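Putative Zn-dependent Alcohol Dehydrogenase (Rhodobacter sphaeroides, PDB 3IV6) binds S-adenosylmethionine in a Rossmann-like fold and is probably a methyltransferase, its reaction being unknown. Local coordinates at residues R234-A242 with T251-R259. Numbering follows the deposited sequence.
Sequences RGYVTLEKA and TMLYQFSRR
The carboxylate of E240 gathers Q255 and S257 of strand 251-258 and R259 just beyond it. Q255 NE2 gives E240 OE1 a nearly straight hydrogen bond of 2.9 Å (169°). OE1 lies close to the amide plane, but the carboxylate stands almost perpendicular to it. E240 OE2 takes a weak bond from R259 NH1 at 3.1 Å, which is also a salt bridge. The S257 hydroxyl also points to E240 OE2, but the modelled separation is too short to trust. R259 NE also bonds S141 O.

A classic beta bulge sets E240 and K241 together opposite Q255. Q255 O accepts from K241 N at 3.3 Å and, weakly, from E240 N. Q255 N returns a bond of 2.9 Å to K241 O. The Q255 side chain runs out extended between E240 and K241, CG anti to the backbone N (chi1 168°). With an alanine in place of Q255, E240 OE1 would probably lose its amide donor and the carboxylate turn more freely. Beyond the bulge, T238 N bonds S257 O at 2.7 Å.

The opposite face is mostly apolar, with R258 at its end. L239 CD1 meets the Y254 ring at its edge, V237 CG1 reaches F256 CD1 at 4.2 Å, and A242 CB touches M252 SE. One water links R234 N, G235 O and R258 NE.

This hairpin edges the seven-stranded Rossmann-like sheet, order 3-2-1-4-5-7-6 as in class I methyltransferases. Strand 251-258 pairs antiparallel with strand 143-149. V237, F256 and R258 pack on helix 125-139, and L239, A242 and Y254 on helix 219-226.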
loop_
_atom_site.group_PDB
_atom_site.type_symbol
_atom_site.label_atom_id
_atom_site.label_comp_id
_atom_site.label_asym_id
_atom_site.label_seq_id
_atom_site.Cartn_x
_atom_site.Cartn_y
_atom_site.Cartn_z
ATOM N N ARG A 234 19.922 7.696 -5.158
ATOM C CA ARG A 234 20.223 7.498 -6.572
ATOM C C ARG A 234 19.677 8.622 -7.450
ATOM O O ARG A 234 19.188 8.385 -8.544
ATOM C CB ARG A 234 19.808 6.092 -7.049
ATOM C CG ARG A 234 20.383 4.950 -6.159
ATOM C CD ARG A 234 20.598 3.598 -6.880
ATOM N NE ARG A 234 19.489 2.636 -6.744
ATOM C CZ ARG A 234 19.514 1.524 -5.996
ATOM N NH1 ARG A 234 20.590 1.206 -5.279
ATOM N NH2 ARG A 234 18.454 0.718 -5.964
ATOM N N GLY A 235 19.807 9.859 -6.981
ATOM C CA GLY A 235 19.294 10.993 -7.725
ATOM C C GLY A 235 18.265 11.685 -6.871
ATOM O O GLY A 235 17.681 11.066 -5.988
ATOM N N TYR A 236 18.036 12.966 -7.104
ATOM C CA TYR A 236 17.160 13.688 -6.202
ATOM C C TYR A 236 15.706 13.696 -6.647
ATOM O O TYR A 236 15.386 13.864 -7.839
ATOM C CB TYR A 236 17.687 15.093 -5.963
ATOM C CG TYR A 236 18.913 15.133 -5.063
ATOM C CD1 TYR A 236 18.819 14.788 -3.717
ATOM C CD2 TYR A 236 20.158 15.523 -5.552
ATOM C CE1 TYR A 236 19.932 14.819 -2.881
ATOM C CE2 TYR A 236 21.271 15.559 -4.731
ATOM C CZ TYR A 236 21.157 15.204 -3.389
ATOM O OH TYR A 236 22.258 15.235 -2.540
ATOM N N VAL A 237 14.837 13.512 -5.656
ATOM C CA VAL A 237 13.396 13.343 -5.837
ATOM C C VAL A 237 12.638 14.656 -5.775
ATOM O O VAL A 237 13.012 15.571 -5.051
ATOM C CB VAL A 237 12.885 12.428 -4.722
ATOM C CG1 VAL A 237 11.383 12.488 -4.579
ATOM C CG2 VAL A 237 13.408 11.006 -4.925
ATOM N N THR A 238 11.548 14.745 -6.522
ATOM C CA THR A 238 10.818 15.996 -6.659
ATOM C C THR A 238 9.351 15.754 -6.354
ATOM O O THR A 238 8.700 14.968 -7.016
ATOM C CB THR A 238 10.919 16.497 -8.106
ATOM O OG1 THR A 238 12.300 16.709 -8.446
ATOM C CG2 THR A 238 10.085 17.759 -8.332
ATOM N N LEU A 239 8.795 16.434 -5.370
ATOM C CA LEU A 239 7.367 16.273 -5.167
ATOM C C LEU A 239 6.578 17.268 -6.047
ATOM O O LEU A 239 6.512 18.472 -5.755
ATOM C CB LEU A 239 7.009 16.389 -3.690
ATOM C CG LEU A 239 5.510 16.277 -3.414
ATOM C CD1 LEU A 239 4.889 14.951 -3.850
ATOM C CD2 LEU A 239 5.172 16.576 -1.954
ATOM N N GLU A 240 6.003 16.749 -7.124
ATOM C CA GLU A 240 5.275 17.548 -8.091
ATOM C C GLU A 240 3.935 18.006 -7.581
ATOM O O GLU A 240 3.493 19.118 -7.878
ATOM C CB GLU A 240 5.058 16.746 -9.356
ATOM C CG GLU A 240 6.392 16.358 -10.003
ATOM C CD GLU A 240 6.285 15.364 -11.120
ATOM O OE1 GLU A 240 5.214 15.195 -11.705
ATOM O OE2 GLU A 240 7.297 14.743 -11.417
ATOM N N LYS A 241 3.263 17.163 -6.819
ATOM C CA LYS A 241 2.022 17.605 -6.192
ATOM C C LYS A 241 1.506 16.667 -5.140
ATOM O O LYS A 241 2.024 15.564 -4.960
ATOM C CB LYS A 241 0.928 17.996 -7.210
ATOM C CG LYS A 241 0.359 16.895 -8.065
ATOM C CD LYS A 241 -0.769 17.434 -8.925
ATOM C CE LYS A 241 -1.355 16.378 -9.837
ATOM N NZ LYS A 241 -2.682 16.799 -10.416
ATOM N N ALA A 242 0.480 17.126 -4.443
ATOM C CA ALA A 242 -0.055 16.409 -3.305
ATOM C C ALA A 242 -1.499 16.818 -3.148
ATOM O O ALA A 242 -1.777 17.950 -2.830
ATOM C CB ALA A 242 0.726 16.758 -2.076
ATOM N N THR A 251 -6.883 11.206 3.201
ATOM C CA THR A 251 -5.910 10.483 2.393
ATOM C C THR A 251 -5.301 11.384 1.324
ATOM O O THR A 251 -5.996 11.844 0.417
ATOM C CB THR A 251 -6.541 9.253 1.714
ATOM O OG1 THR A 251 -6.692 8.198 2.673
ATOM C CG2 THR A 251 -5.667 8.768 0.568
HETATM N N MSE A 252 -4.001 11.634 1.438
HETATM C CA MSE A 252 -3.300 12.494 0.491
HETATM C C MSE A 252 -2.633 11.674 -0.608
HETATM O O MSE A 252 -1.946 10.691 -0.333
HETATM C CB MSE A 252 -2.259 13.349 1.214
HETATM C CG MSE A 252 -1.582 14.383 0.329
HETATM SE SE MSE A 252 -2.307 16.177 0.576
HETATM C CE MSE A 252 -2.093 16.325 2.508
ATOM N N LEU A 253 -2.841 12.086 -1.855
ATOM C CA LEU A 253 -2.169 11.463 -2.990
ATOM C C LEU A 253 -0.953 12.276 -3.424
ATOM O O LEU A 253 -1.038 13.490 -3.606
ATOM C CB LEU A 253 -3.139 11.300 -4.162
ATOM C CG LEU A 253 -2.521 10.892 -5.501
ATOM C CD1 LEU A 253 -1.679 9.635 -5.342
ATOM C CD2 LEU A 253 -3.602 10.688 -6.551
ATOM N N TYR A 254 0.177 11.597 -3.590
ATOM C CA TYR A 254 1.457 12.275 -3.818
ATOM C C TYR A 254 2.010 11.837 -5.127
ATOM O O TYR A 254 2.167 10.632 -5.345
ATOM C CB TYR A 254 2.513 11.887 -2.773
ATOM C CG TYR A 254 2.134 12.278 -1.399
ATOM C CD1 TYR A 254 2.672 13.421 -0.813
ATOM C CD2 TYR A 254 1.207 11.529 -0.682
ATOM C CE1 TYR A 254 2.320 13.805 0.464
ATOM C CE2 TYR A 254 0.831 11.905 0.621
ATOM C CZ TYR A 254 1.394 13.057 1.187
ATOM O OH TYR A 254 1.045 13.479 2.446
ATOM N N GLN A 255 2.340 12.817 -5.968
ATOM C CA GLN A 255 2.912 12.570 -7.287
ATOM C C GLN A 255 4.347 13.057 -7.250
ATOM O O GLN A 255 4.623 14.211 -6.921
ATOM C CB GLN A 255 2.092 13.285 -8.363
ATOM C CG GLN A 255 2.752 13.333 -9.736
ATOM C CD GLN A 255 1.815 13.878 -10.794
ATOM O OE1 GLN A 255 0.639 13.531 -10.824
ATOM N NE2 GLN A 255 2.331 14.744 -11.667
ATOM N N PHE A 256 5.271 12.159 -7.547
ATOM C CA PHE A 256 6.693 12.476 -7.458
ATOM C C PHE A 256 7.539 11.739 -8.499
ATOM O O PHE A 256 7.104 10.779 -9.149
ATOM C CB PHE A 256 7.240 12.239 -6.032
ATOM C CG PHE A 256 7.116 10.798 -5.517
ATOM C CD1 PHE A 256 8.213 9.926 -5.561
ATOM C CD2 PHE A 256 5.930 10.309 -4.965
ATOM C CE1 PHE A 256 8.139 8.599 -5.060
ATOM C CE2 PHE A 256 5.859 8.981 -4.480
ATOM C CZ PHE A 256 6.965 8.150 -4.520
ATOM N N SER A 257 8.773 12.181 -8.637
ATOM C CA SER A 257 9.626 11.658 -9.685
ATOM C C SER A 257 11.049 12.038 -9.343
ATOM O O SER A 257 11.250 12.811 -8.402
ATOM C CB SER A 257 9.240 12.310 -10.994
ATOM O OG SER A 257 9.356 13.694 -10.814
ATOM N N ARG A 258 12.023 11.471 -10.061
ATOM C CA ARG A 258 13.384 11.950 -9.963
ATOM C C ARG A 258 13.929 11.994 -11.366
ATOM O O ARG A 258 13.903 10.987 -12.064
ATOM C CB ARG A 258 14.262 11.091 -9.035
ATOM C CG ARG A 258 14.479 9.687 -9.502
ATOM C CD ARG A 258 15.895 9.260 -9.266
ATOM N NE ARG A 258 15.984 8.041 -8.453
ATOM C CZ ARG A 258 15.818 6.796 -8.914
ATOM N NH1 ARG A 258 15.948 5.770 -8.073
ATOM N NH2 ARG A 258 15.516 6.574 -10.201
ATOM N N ARG A 259 14.407 13.156 -11.795
ATOM C CA ARG A 259 14.979 13.260 -13.136
ATOM C C ARG A 259 16.240 14.100 -13.088
ATOM O O ARG A 259 16.461 14.805 -12.105
ATOM C CB ARG A 259 13.960 13.858 -14.125
ATOM C CG ARG A 259 12.547 13.241 -14.076
ATOM C CD ARG A 259 11.576 13.929 -15.055
ATOM N NE ARG A 259 10.296 13.225 -15.179
ATOM C CZ ARG A 259 9.138 13.634 -14.654
ATOM N NH1 ARG A 259 9.086 14.761 -13.960
ATOM N NH2 ARG A 259 8.025 12.917 -14.816
HETATM O O HOH W 1 17.121 8.408 -5.654
#